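Local coordinates for glutathione S-transferase-like protein (Methylobacillus flagellatus, PDB 4GLT), which binds glutathione and is probably a transferase of the glutathione S-transferase family, at residues E43-V48 with T96-L101; I110-W115 with S173-D178. One frame throughout, in Å; residues are numbered along the deposited sequence.

Interaction 1 of 2, residues E43-V48 with T96-L101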
loop_
_atom_site.group_PDB
_atom_site.type_symbol
_atom_site.label_atom_id
_atom_site.label_comp_id
_atom_site.label_asym_id
_atom_site.label_seq_id
_atom_site.Cartn_x
_atom_site.Cartn_y
_atom_site.Cartn_z
ATOM N N GLU A 43 15.680 -14.270 -2.721
ATOM C CA GLU A 43 15.389 -14.824 -4.026
ATOM C C GLU A 43 16.190 -14.132 -5.113
ATOM O O GLU A 43 16.641 -14.760 -6.040
ATOM C CB GLU A 43 13.899 -14.763 -4.318
ATOM C CG GLU A 43 13.074 -15.578 -3.350
ATOM C CD GLU A 43 13.262 -17.066 -3.524
ATOM O OE1 GLU A 43 13.479 -17.502 -4.668
ATOM O OE2 GLU A 43 13.182 -17.800 -2.521
ATOM N N LYS A 44 16.365 -12.830 -5.007
ATOM C CA LYS A 44 17.164 -12.132 -5.993
ATOM C C LYS A 44 18.640 -12.431 -5.787
ATOM O O LYS A 44 19.458 -12.139 -6.640
ATOM C CB LYS A 44 16.897 -10.630 -5.979
ATOM C CG LYS A 44 15.563 -10.239 -6.564
ATOM C CD LYS A 44 15.259 -11.022 -7.820
ATOM C CE LYS A 44 15.987 -10.497 -9.029
ATOM N NZ LYS A 44 15.072 -9.987 -10.060
ATOM N N ARG A 45 18.978 -12.997 -4.638
ATOM C CA ARG A 45 20.373 -13.225 -4.318
ATOM C C ARG A 45 21.088 -11.916 -4.169
ATOM O O ARG A 45 22.164 -11.730 -4.704
ATOM C CB ARG A 45 21.060 -13.994 -5.435
ATOM C CG ARG A 45 20.254 -15.124 -6.027
ATOM C CD ARG A 45 20.471 -16.408 -5.260
ATOM N NE ARG A 45 20.239 -17.566 -6.113
ATOM C CZ ARG A 45 19.054 -18.137 -6.296
ATOM N NH1 ARG A 45 17.983 -17.662 -5.683
ATOM N NH2 ARG A 45 18.942 -19.186 -7.095
ATOM N N ILE A 46 20.457 -10.990 -3.474
ATOM C CA ILE A 46 21.064 -9.708 -3.212
ATOM C C ILE A 46 21.559 -9.657 -1.777
ATOM O O ILE A 46 20.830 -9.980 -0.854
ATOM C CB ILE A 46 20.058 -8.580 -3.450
ATOM C CG1 ILE A 46 19.678 -8.540 -4.929
ATOM C CG2 ILE A 46 20.634 -7.255 -3.004
ATOM C CD1 ILE A 46 18.490 -7.673 -5.252
ATOM N N ASP A 47 22.812 -9.265 -1.600
ATOM C CA ASP A 47 23.383 -9.137 -0.275
ATOM C C ASP A 47 22.873 -7.845 0.306
ATOM O O ASP A 47 23.017 -6.797 -0.291
ATOM C CB ASP A 47 24.905 -9.092 -0.376
ATOM C CG ASP A 47 25.584 -8.880 0.959
ATOM O OD1 ASP A 47 24.928 -8.474 1.929
ATOM O OD2 ASP A 47 26.795 -9.118 1.039
ATOM N N VAL A 48 22.295 -7.921 1.491
ATOM C CA VAL A 48 21.716 -6.740 2.128
ATOM C C VAL A 48 21.944 -6.750 3.641
ATOM O O VAL A 48 21.677 -7.741 4.316
ATOM C CB VAL A 48 20.206 -6.633 1.816
ATOM C CG1 VAL A 48 19.469 -7.863 2.328
ATOM C CG2 VAL A 48 19.619 -5.362 2.410
ATOM N N THR A 96 18.933 -7.571 -9.984
ATOM C CA THR A 96 19.602 -8.737 -10.523
ATOM C C THR A 96 18.693 -9.512 -11.452
ATOM O O THR A 96 17.480 -9.421 -11.384
ATOM C CB THR A 96 20.076 -9.685 -9.426
ATOM O OG1 THR A 96 19.134 -10.745 -9.276
ATOM C CG2 THR A 96 20.228 -8.952 -8.126
ATOM N N PRO A 97 19.302 -10.305 -12.307
ATOM C CA PRO A 97 18.591 -11.036 -13.349
ATOM C C PRO A 97 18.290 -12.443 -12.917
ATOM O O PRO A 97 17.967 -13.274 -13.748
ATOM C CB PRO A 97 19.593 -11.049 -14.494
ATOM C CG PRO A 97 20.902 -10.918 -13.836
ATOM C CD PRO A 97 20.677 -9.987 -12.709
ATOM N N VAL A 98 18.420 -12.716 -11.631
ATOM C CA VAL A 98 18.269 -14.072 -11.158
ATOM C C VAL A 98 16.900 -14.627 -11.475
ATOM O O VAL A 98 16.773 -15.748 -11.962
ATOM C CB VAL A 98 18.359 -14.103 -9.654
ATOM C CG1 VAL A 98 17.122 -13.471 -9.079
ATOM C CG2 VAL A 98 18.481 -15.518 -9.181
ATOM N N ALA A 99 15.871 -13.839 -11.226
ATOM C CA ALA A 99 14.520 -14.283 -11.501
ATOM C C ALA A 99 13.664 -13.064 -11.697
ATOM O O ALA A 99 14.054 -11.971 -11.316
ATOM C CB ALA A 99 14.003 -15.105 -10.357
ATOM N N HIS A 100 12.507 -13.233 -12.309
ATOM C CA HIS A 100 11.619 -12.108 -12.424
ATOM C C HIS A 100 10.521 -12.302 -11.408
ATOM O O HIS A 100 9.569 -13.024 -11.650
ATOM C CB HIS A 100 11.021 -12.066 -13.818
ATOM C CG HIS A 100 12.002 -12.355 -14.905
ATOM N ND1 HIS A 100 12.237 -11.484 -15.945
ATOM C CD2 HIS A 100 12.811 -13.418 -15.113
ATOM C CE1 HIS A 100 13.146 -12.001 -16.750
ATOM N NE2 HIS A 100 13.513 -13.173 -16.267
ATOM N N LEU A 101 10.662 -11.649 -10.266
ATOM C CA LEU A 101 9.641 -11.678 -9.246
ATOM C C LEU A 101 8.422 -10.948 -9.767
ATOM O O LEU A 101 7.299 -11.328 -9.491
ATOM C CB LEU A 101 10.160 -11.109 -7.934
ATOM C CG LEU A 101 11.313 -11.923 -7.354
ATOM C CD1 LEU A 101 11.798 -11.359 -6.043
ATOM C CD2 LEU A 101 10.919 -13.358 -7.195
#
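K44 leaves its backbone with CG anti to the carbonyl carbon (chi1 -73°), and further bends at chi2, chi3 and chi4 turn its chain across the loop 96-101. The ammonium thereby meets two backbone carbonyls of that loop. K44 NZ donates to A99 O at 2.6 Å, nearly in line with the C=O bond (167° at the oxygen). It also donates to T96 O at 2.8 Å, tilted 29° from that carbonyl plane. A third partner, D93, adds a salt bridge. The buried charge is therefore held by two carbonyls and a carboxylate, which would probably keep the lysine protonated.

T96 bonds back to the helix end. Its OG1 donates to K44 O at 3.0 Å, in the carbonyl plane and on a lone pair. The same OG1 accepts from V98 N at 3.2 Å, closing an ST turn. One hydroxyl thus holds the turn in shape and ties it to the K44 carbonyl.

Carbon contacts surround these bonds. The CG2 methyl of V98 lies 3.9 Å above the guanidinium plane of R45, over its centre. T96 CG2 lies close against I46 CG1 and CD1. The L101 side chain passes that of K44 in the opposite direction, with L101 CD1 3.9 Å from K44 CD.

R45, with positive phi, follows helix 32-44 and closes it in a Schellman motif. The contact joins the C-terminal end of the first helix of the thioredoxin-like N-terminal domain to the linker that leads to the helical domain. E43 turns its carboxylate to R214 and S216, near the chain's C-terminal end. L101 also packs on V40 of helix 32-44, and the linker runs on from helix 85-93 to helix 106-133.

Interaction 2 of 2, residues I110-W115 with S173-D178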
loop_
_atom_site.group_PDB
_atom_site.type_symbol
_atom_site.label_atom_id
_atom_site.label_comp_id
_atom_site.label_asym_id
_atom_site.label_seq_id
_atom_site.Cartn_x
_atom_site.Cartn_y
_atom_site.Cartn_z
ATOM N N ILE A 110 0.353 -7.055 -13.881
ATOM C CA ILE A 110 -0.814 -6.556 -13.177
ATOM C C ILE A 110 -1.436 -7.708 -12.382
ATOM O O ILE A 110 -1.874 -7.536 -11.244
ATOM C CB ILE A 110 -1.841 -5.957 -14.153
ATOM C CG1 ILE A 110 -1.243 -4.738 -14.859
ATOM C CG2 ILE A 110 -3.113 -5.579 -13.412
ATOM C CD1 ILE A 110 -1.011 -3.547 -13.953
ATOM N N ALA A 111 -1.468 -8.886 -12.998
ATOM C CA ALA A 111 -1.915 -10.076 -12.300
ATOM C C ALA A 111 -1.106 -10.277 -11.020
ATOM O O ALA A 111 -1.668 -10.605 -9.974
ATOM C CB ALA A 111 -1.821 -11.294 -13.204
ATOM N N VAL A 112 0.205 -10.060 -11.094
ATOM C CA VAL A 112 1.070 -10.251 -9.933
ATOM C C VAL A 112 0.810 -9.213 -8.868
ATOM O O VAL A 112 0.708 -9.537 -7.684
ATOM C CB VAL A 112 2.569 -10.218 -10.303
ATOM C CG1 VAL A 112 3.428 -9.939 -9.076
ATOM C CG2 VAL A 112 2.985 -11.529 -10.938
ATOM N N ARG A 113 0.692 -7.958 -9.275
ATOM C CA ARG A 113 0.481 -6.902 -8.287
ATOM C C ARG A 113 -0.931 -6.954 -7.668
ATOM O O ARG A 113 -1.134 -6.498 -6.544
ATOM C CB ARG A 113 0.792 -5.538 -8.907
ATOM C CG ARG A 113 2.021 -5.575 -9.805
ATOM C CD ARG A 113 3.214 -4.821 -9.227
ATOM N NE ARG A 113 3.334 -4.899 -7.771
ATOM C CZ ARG A 113 4.253 -4.231 -7.070
ATOM N NH1 ARG A 113 5.126 -3.447 -7.684
ATOM N NH2 ARG A 113 4.311 -4.347 -5.756
ATOM N N ARG A 114 -1.892 -7.533 -8.387
ATOM C CA ARG A 114 -3.251 -7.691 -7.858
ATOM C C ARG A 114 -3.290 -8.725 -6.730
ATOM O O ARG A 114 -3.760 -8.434 -5.605
ATOM C CB ARG A 114 -4.228 -8.042 -8.978
ATOM C CG ARG A 114 -5.684 -7.748 -8.653
ATOM C CD ARG A 114 -6.511 -9.019 -8.644
ATOM N NE ARG A 114 -6.487 -9.694 -7.356
ATOM C CZ ARG A 114 -6.257 -10.990 -7.194
ATOM N NH1 ARG A 114 -6.018 -11.767 -8.240
ATOM N NH2 ARG A 114 -6.260 -11.504 -5.976
ATOM N N TRP A 115 -2.764 -9.916 -7.017
ATOM C CA TRP A 115 -2.548 -10.921 -5.972
ATOM C C TRP A 115 -1.917 -10.280 -4.737
ATOM O O TRP A 115 -2.442 -10.410 -3.620
ATOM C CB TRP A 115 -1.620 -12.029 -6.452
ATOM C CG TRP A 115 -2.290 -13.180 -7.134
ATOM C CD1 TRP A 115 -2.424 -13.357 -8.472
ATOM C CD2 TRP A 115 -2.890 -14.329 -6.512
ATOM N NE1 TRP A 115 -3.079 -14.545 -8.734
ATOM C CE2 TRP A 115 -3.365 -15.165 -7.549
ATOM C CE3 TRP A 115 -3.054 -14.740 -5.187
ATOM C CZ2 TRP A 115 -4.005 -16.379 -7.299
ATOM C CZ3 TRP A 115 -3.696 -15.940 -4.941
ATOM C CH2 TRP A 115 -4.162 -16.746 -5.989
ATOM N N SER A 173 4.612 -19.537 -12.486
ATOM C CA SER A 173 5.989 -19.282 -12.066
ATOM C C SER A 173 6.096 -18.429 -10.830
ATOM O O SER A 173 5.378 -17.438 -10.665
ATOM C CB SER A 173 6.861 -18.707 -13.198
ATOM O OG SER A 173 6.146 -17.767 -13.976
ATOM N N PHE A 174 7.015 -18.843 -9.971
ATOM C CA PHE A 174 7.191 -18.254 -8.679
ATOM C C PHE A 174 7.356 -16.746 -8.831
ATOM O O PHE A 174 8.260 -16.275 -9.512
ATOM C CB PHE A 174 8.412 -18.880 -8.016
ATOM C CG PHE A 174 8.668 -18.365 -6.641
ATOM C CD1 PHE A 174 7.950 -18.854 -5.572
ATOM C CD2 PHE A 174 9.627 -17.391 -6.421
ATOM C CE1 PHE A 174 8.173 -18.367 -4.297
ATOM C CE2 PHE A 174 9.869 -16.907 -5.145
ATOM C CZ PHE A 174 9.137 -17.394 -4.087
ATOM N N SER A 175 6.464 -15.986 -8.215
ATOM C CA SER A 175 6.562 -14.545 -8.304
ATOM C C SER A 175 6.337 -13.882 -6.955
ATOM O O SER A 175 6.090 -14.546 -5.943
ATOM C CB SER A 175 5.545 -14.015 -9.317
ATOM O OG SER A 175 4.231 -14.371 -8.932
ATOM N N LEU A 176 6.442 -12.559 -6.964
ATOM C CA LEU A 176 6.074 -11.743 -5.832
ATOM C C LEU A 176 4.737 -12.222 -5.257
ATOM O O LEU A 176 4.544 -12.227 -4.047
ATOM C CB LEU A 176 5.986 -10.286 -6.284
ATOM C CG LEU A 176 5.662 -9.226 -5.245
ATOM C CD1 LEU A 176 6.673 -9.276 -4.107
ATOM C CD2 LEU A 176 5.621 -7.842 -5.896
ATOM N N ALA A 177 3.816 -12.638 -6.126
ATOM C CA ALA A 177 2.509 -13.097 -5.660
ATOM C C ALA A 177 2.675 -14.150 -4.560
ATOM O O ALA A 177 2.272 -13.954 -3.409
ATOM C CB ALA A 177 1.703 -13.661 -6.818
ATOM N N ASP A 178 3.287 -15.268 -4.926
ATOM C CA ASP A 178 3.533 -16.354 -3.987
ATOM C C ASP A 178 4.204 -15.891 -2.699
ATOM O O ASP A 178 3.776 -16.248 -1.598
ATOM C CB ASP A 178 4.349 -17.402 -4.704
ATOM C CG ASP A 178 3.699 -17.789 -6.012
ATOM O OD1 ASP A 178 2.663 -18.484 -5.953
ATOM O OD2 ASP A 178 4.175 -17.345 -7.079
#
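A capping box starts helix 176-191, and V112 of helix 106-133 packs against it. V112 CG1 stands anti to the backbone N (chi1 160°) and meets L176 CB at 3.8 Å. Its other methyl, CG2, lies 3.7 Å from S175 OG. An alanine in place of V112 would probably open a gap beside L176 CB and leave the capping hydroxyl of S175 less well covered.

S175 is the N-cap. Its OG accepts a weak bond from A177 N, while S175 N donates to D178 OD2 at 2.9 Å, on the anti lone pair of that oxygen. This S/D box near the start of a core helix matches the N-capping box well known in the C-terminal domain of glutathione S-transferases. The other carboxylate oxygen, D178 OD1, is hydrogen-bonded to C169 N and H207 NE2.

One helical turn on, W115 CB touches A177 CB at 3.7 Å. The indole leads away toward M159 and D162 of helix 142-162. L176 CD2 covers one face of the R113 guanidinium, 3.7 Å from R113 NH2. That arginine forms a salt bridge with E116, and its side chain also packs on V87 of the second subunit.

How the interactions relate
Interaction 2 is a buried helix-to-helix contact inside the C-terminal domain. Interaction 1 is partly buried and farther from the chain centre, at a helix end of the N-terminal domain. They share no helix: interaction 1 uses helix 32-44 and a loop leading into helix 106-133, which interaction 2 joins to helix 176-191. In 43-48 with 96-101, polar bonds cross between a helix end and a loop. In 110-115 with 173-178, mostly apolar groups meet, with L176 also covering an arginine face, and the capping-box bonds stay within one segment. At the linker, L101 O probably accepts a hydrogen bond from L176 N at 2.9 Å, and E43 touches F174. Their centres lie about 16 Å apart.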